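Local coordinates for ThiS/MoaD family protein (Amycolatopsis orientalis, PDB 4N6E), which probably acts as a sulfur carrier of the ubiquitin-like ThiS family, forming a complex with the thiosugar synthase BexX in 2-thiosugar biosynthesis, at residues B[11-23]-B[34-46]. Numbering follows the deposited sequence.
Sequences LRTHTGGEKSVEA and DVESRHAGIKARL
Thr15 and Val21 pack against His39 and Val35, forming the tighter part of this contact between the loop and strand 20-23 of segment 11-23 and the helix ends and turn of 34-46. Thr15 CB lies over one face of the His39 ring, 4.2 Å from its centroid and 9° off the normal, a CH-pi contact; Arg38 CB sits against the opposite face, offset toward the rim. Thr15 CG2 continues inward to Ile42 CD1. Val21 divides its branches: CG1 meets His39 NE2, while CG2 meets Val35 CG2 at 3.7 Å, the two valines crossing at about a right angle. This valine pair joins strand 20-23 to helix 28-38, consistent with the ubiquitin-like fold of the ThiS family.

His14 is partly exposed yet well covered. Its CD2 approaches Gly41 C at 3.7 Å, and His14 CE1 lies 3.7 Å from Arg45 CD, the side chains crossing at about a right angle. With CG beside the backbone N (chi1 -54°), His14 ND1 donates to Leu11 O at 3.2 Å, in the ring plane though tilted from the carbonyl plane of Leu11, which helps to set the ring's rotation. Replacing His14 by an alanine is likely to open a gap beside Gly41 and Arg45 CD and to leave Leu11 O without its side-chain donor. Arg45 NH2 forms a salt bridge with an acidic side chain of the other protein's chain. The loose, solvent side lies at exposed Glu22 and Arg38, where Arg38 NH2 comes to 2.8 Å from Glu22 O at an angle too poor for a hydrogen bond.

The chemistry therefore implies cohesion by apolar and CH-pi contacts, with polar bonds made within each segment or to outside partners, as Asp34 OD2 does with Lys24 N.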
loop_
_atom_site.group_PDB
_atom_site.type_symbol
_atom_site.label_atom_id
_atom_site.label_comp_id
_atom_site.label_asym_id
_atom_site.label_seq_id
_atom_site.Cartn_x
_atom_site.Cartn_y
_atom_site.Cartn_z
ATOM N N LEU B 11 14.687 7.855 -36.711
ATOM C CA LEU B 11 14.431 8.497 -38.013
ATOM C C LEU B 11 14.900 7.680 -39.226
ATOM O O LEU B 11 14.655 8.069 -40.372
ATOM C CB LEU B 11 15.112 9.862 -38.052
ATOM C CG LEU B 11 14.608 10.901 -37.055
ATOM C CD1 LEU B 11 15.584 12.062 -36.971
ATOM C CD2 LEU B 11 13.228 11.399 -37.456
ATOM N N ARG B 12 15.554 6.550 -38.975
ATOM C CA ARG B 12 16.050 5.688 -40.047
ATOM C C ARG B 12 14.925 5.089 -40.924
ATOM O O ARG B 12 15.193 4.550 -41.997
ATOM C CB ARG B 12 16.948 4.588 -39.465
ATOM C CG ARG B 12 18.149 5.134 -38.706
ATOM C CD ARG B 12 19.075 4.051 -38.170
ATOM N NE ARG B 12 20.062 4.608 -37.235
ATOM C CZ ARG B 12 20.857 3.897 -36.430
ATOM N NH1 ARG B 12 21.712 4.515 -35.626
ATOM N NH2 ARG B 12 20.820 2.570 -36.427
ATOM N N THR B 13 13.675 5.188 -40.471
ATOM C CA THR B 13 12.511 4.918 -41.320
ATOM C C THR B 13 12.633 5.660 -42.653
ATOM O O THR B 13 12.424 5.071 -43.712
ATOM C CB THR B 13 11.190 5.366 -40.644
ATOM O OG1 THR B 13 11.266 5.148 -39.231
ATOM C CG2 THR B 13 9.991 4.606 -41.212
ATOM N N HIS B 14 12.999 6.941 -42.593
ATOM C CA HIS B 14 13.025 7.808 -43.780
ATOM C C HIS B 14 14.251 7.586 -44.664
ATOM O O HIS B 14 14.219 7.922 -45.846
ATOM C CB HIS B 14 12.984 9.280 -43.377
ATOM C CG HIS B 14 11.840 9.632 -42.480
ATOM N ND1 HIS B 14 11.864 9.408 -41.118
ATOM C CD2 HIS B 14 10.644 10.208 -42.745
ATOM C CE1 HIS B 14 10.728 9.824 -40.585
ATOM N NE2 HIS B 14 9.972 10.315 -41.551
ATOM N N THR B 15 15.322 7.030 -44.097
ATOM C CA THR B 15 16.565 6.798 -44.841
ATOM C C THR B 15 16.768 5.330 -45.256
ATOM O O THR B 15 17.910 4.839 -45.317
ATOM C CB THR B 15 17.793 7.266 -44.026
ATOM O OG1 THR B 15 17.945 6.458 -42.852
ATOM C CG2 THR B 15 17.649 8.732 -43.636
ATOM N N GLY B 16 15.664 4.637 -45.548
ATOM C CA GLY B 16 15.704 3.204 -45.847
ATOM C C GLY B 16 16.510 2.397 -44.838
ATOM O O GLY B 16 17.259 1.484 -45.214
ATOM N N GLY B 17 16.371 2.755 -43.557
ATOM C CA GLY B 17 16.992 2.024 -42.453
ATOM C C GLY B 17 18.502 2.117 -42.317
ATOM O O GLY B 17 19.085 1.336 -41.562
ATOM N N GLU B 18 19.141 3.055 -43.026
ATOM C CA GLU B 18 20.603 3.241 -42.935
ATOM C C GLU B 18 20.955 4.252 -41.845
ATOM O O GLU B 18 20.305 5.296 -41.722
ATOM C CB GLU B 18 21.205 3.685 -44.278
ATOM C CG GLU B 18 21.315 2.582 -45.326
ATOM C CD GLU B 18 22.123 1.381 -44.850
ATOM O OE1 GLU B 18 23.375 1.442 -44.848
ATOM O OE2 GLU B 18 21.496 0.364 -44.482
ATOM N N LYS B 19 21.995 3.938 -41.070
ATOM C CA LYS B 19 22.386 4.766 -39.927
ATOM C C LYS B 19 23.331 5.909 -40.308
ATOM O O LYS B 19 23.857 6.609 -39.438
ATOM C CB LYS B 19 22.992 3.902 -38.814
ATOM C CG LYS B 19 24.418 3.400 -39.011
ATOM C CD LYS B 19 24.858 2.621 -37.768
ATOM C CE LYS B 19 26.371 2.542 -37.606
ATOM N NZ LYS B 19 26.964 1.466 -38.445
ATOM N N SER B 20 23.526 6.102 -41.610
ATOM C CA SER B 20 24.443 7.104 -42.122
ATOM C C SER B 20 24.129 7.390 -43.587
ATOM O O SER B 20 23.730 6.488 -44.321
ATOM C CB SER B 20 25.881 6.607 -41.985
ATOM O OG SER B 20 26.730 7.308 -42.866
ATOM N N VAL B 21 24.288 8.644 -44.004
ATOM C CA VAL B 21 24.173 9.007 -45.415
ATOM C C VAL B 21 25.257 10.001 -45.831
ATOM O O VAL B 21 25.802 10.732 -45.001
ATOM C CB VAL B 21 22.784 9.584 -45.771
ATOM C CG1 VAL B 21 21.675 8.636 -45.337
ATOM C CG2 VAL B 21 22.581 10.958 -45.161
ATOM N N GLU B 22 25.561 10.006 -47.128
ATOM C CA GLU B 22 26.514 10.938 -47.711
ATOM C C GLU B 22 25.780 12.149 -48.262
ATOM O O GLU B 22 24.608 12.062 -48.645
ATOM C CB GLU B 22 27.305 10.260 -48.829
ATOM C CG GLU B 22 28.244 9.168 -48.352
ATOM C CD GLU B 22 29.342 9.707 -47.460
ATOM O OE1 GLU B 22 30.426 10.043 -47.981
ATOM O OE2 GLU B 22 29.110 9.816 -46.239
ATOM N N ALA B 23 26.472 13.285 -48.291
ATOM C CA ALA B 23 25.873 14.521 -48.787
ATOM C C ALA B 23 26.902 15.608 -49.130
ATOM O O ALA B 23 28.101 15.489 -48.836
ATOM C CB ALA B 23 24.857 15.046 -47.778
ATOM N N ASP B 34 19.842 18.469 -49.458
ATOM C CA ASP B 34 20.541 17.435 -50.239
ATOM C C ASP B 34 20.168 16.014 -49.792
ATOM O O ASP B 34 20.187 15.074 -50.595
ATOM C CB ASP B 34 22.061 17.637 -50.116
ATOM C CG ASP B 34 22.859 16.756 -51.065
ATOM O OD1 ASP B 34 22.595 16.805 -52.289
ATOM O OD2 ASP B 34 23.769 16.033 -50.588
ATOM N N VAL B 35 19.849 15.861 -48.509
ATOM C CA VAL B 35 19.426 14.575 -47.959
ATOM C C VAL B 35 17.937 14.338 -48.263
ATOM O O VAL B 35 17.547 13.222 -48.602
ATOM C CB VAL B 35 19.754 14.483 -46.444
ATOM C CG1 VAL B 35 18.920 13.422 -45.742
ATOM C CG2 VAL B 35 21.233 14.180 -46.246
ATOM N N GLU B 36 17.125 15.391 -48.154
ATOM C CA GLU B 36 15.701 15.343 -48.515
ATOM C C GLU B 36 15.494 14.818 -49.937
ATOM O O GLU B 36 14.575 14.038 -50.201
ATOM C CB GLU B 36 15.084 16.745 -48.394
ATOM C CG GLU B 36 13.613 16.863 -48.782
ATOM C CD GLU B 36 12.667 16.276 -47.745
ATOM O OE1 GLU B 36 11.624 16.906 -47.463
ATOM O OE2 GLU B 36 12.957 15.187 -47.202
ATOM N N SER B 37 16.359 15.265 -50.845
ATOM C CA SER B 37 16.271 14.922 -52.265
ATOM C C SER B 37 16.383 13.417 -52.492
ATOM O O SER B 37 15.757 12.880 -53.397
ATOM C CB SER B 37 17.366 15.652 -53.052
ATOM O OG SER B 37 18.654 15.132 -52.748
ATOM N N ARG B 38 17.191 12.751 -51.674
ATOM C CA ARG B 38 17.281 11.298 -51.704
ATOM C C ARG B 38 16.179 10.644 -50.860
ATOM O O ARG B 38 15.549 9.676 -51.293
ATOM C CB ARG B 38 18.630 10.825 -51.171
ATOM C CG ARG B 38 19.858 11.431 -51.828
ATOM C CD ARG B 38 20.992 10.416 -51.789
ATOM N NE ARG B 38 22.306 10.996 -51.532
ATOM C CZ ARG B 38 23.430 10.289 -51.431
ATOM N NH1 ARG B 38 23.418 8.964 -51.566
ATOM N NH2 ARG B 38 24.579 10.907 -51.193
ATOM N N HIS B 39 15.956 11.183 -49.660
ATOM C CA HIS B 39 15.127 10.536 -48.644
ATOM C C HIS B 39 13.983 11.436 -48.202
ATOM O O HIS B 39 14.045 12.043 -47.135
ATOM C CB HIS B 39 15.990 10.198 -47.437
ATOM C CG HIS B 39 17.164 9.326 -47.756
ATOM N ND1 HIS B 39 17.039 7.986 -48.053
ATOM C CD2 HIS B 39 18.488 9.598 -47.803
ATOM C CE1 HIS B 39 18.235 7.472 -48.279
ATOM N NE2 HIS B 39 19.133 8.429 -48.133
ATOM N N ALA B 40 12.938 11.513 -49.019
ATOM C CA ALA B 40 11.797 12.390 -48.737
ATOM C C ALA B 40 11.235 12.172 -47.328
ATOM O O ALA B 40 11.310 11.065 -46.783
ATOM C CB ALA B 40 10.700 12.191 -49.777
ATOM N N GLY B 41 10.695 13.243 -46.744
ATOM C CA GLY B 41 10.037 13.178 -45.436
ATOM C C GLY B 41 10.886 13.586 -44.239
ATOM O O GLY B 41 10.350 14.086 -43.248
ATOM N N ILE B 42 12.201 13.381 -44.314
ATOM C CA ILE B 42 13.084 13.676 -43.177
ATOM C C ILE B 42 13.139 15.166 -42.818
ATOM O O ILE B 42 13.093 15.513 -41.641
ATOM C CB ILE B 42 14.514 13.100 -43.377
ATOM C CG1 ILE B 42 15.278 13.102 -42.048
ATOM C CG2 ILE B 42 15.288 13.858 -44.452
ATOM C CD1 ILE B 42 16.525 12.248 -42.046
ATOM N N LYS B 43 13.211 16.040 -43.821
ATOM C CA LYS B 43 13.301 17.496 -43.589
ATOM C C LYS B 43 12.135 18.022 -42.751
ATOM O O LYS B 43 12.313 18.922 -41.927
ATOM C CB LYS B 43 13.380 18.251 -44.929
ATOM C CG LYS B 43 13.856 19.701 -44.850
ATOM C CD LYS B 43 12.734 20.702 -45.086
ATOM C CE LYS B 43 13.248 22.138 -45.146
ATOM N NZ LYS B 43 14.109 22.438 -46.327
ATOM N N ALA B 44 10.952 17.449 -42.952
ATOM C CA ALA B 44 9.771 17.816 -42.168
ATOM C C ALA B 44 9.975 17.589 -40.661
ATOM O O ALA B 44 9.457 18.343 -39.836
ATOM C CB ALA B 44 8.558 17.039 -42.660
ATOM N N ARG B 45 10.742 16.557 -40.317
ATOM C CA ARG B 45 11.042 16.239 -38.920
ATOM C C ARG B 45 12.097 17.176 -38.327
ATOM O O ARG B 45 12.177 17.319 -37.107
ATOM C CB ARG B 45 11.543 14.792 -38.793
ATOM C CG ARG B 45 10.667 13.736 -39.467
ATOM C CD ARG B 45 9.961 12.823 -38.477
ATOM N NE ARG B 45 8.983 13.531 -37.657
ATOM C CZ ARG B 45 8.294 12.977 -36.660
ATOM N NH1 ARG B 45 8.470 11.695 -36.346
ATOM N NH2 ARG B 45 7.428 13.707 -35.969
ATOM N N LEU B 46 12.903 17.808 -39.184
ATOM C CA LEU B 46 14.052 18.602 -38.733
ATOM C C LEU B 46 13.814 20.106 -38.685
ATOM O O LEU B 46 14.362 20.779 -37.813
ATOM C CB LEU B 46 15.262 18.321 -39.616
ATOM C CG LEU B 46 15.693 16.859 -39.716
ATOM C CD1 LEU B 46 16.868 16.727 -40.676
ATOM C CD2 LEU B 46 16.039 16.285 -38.352
#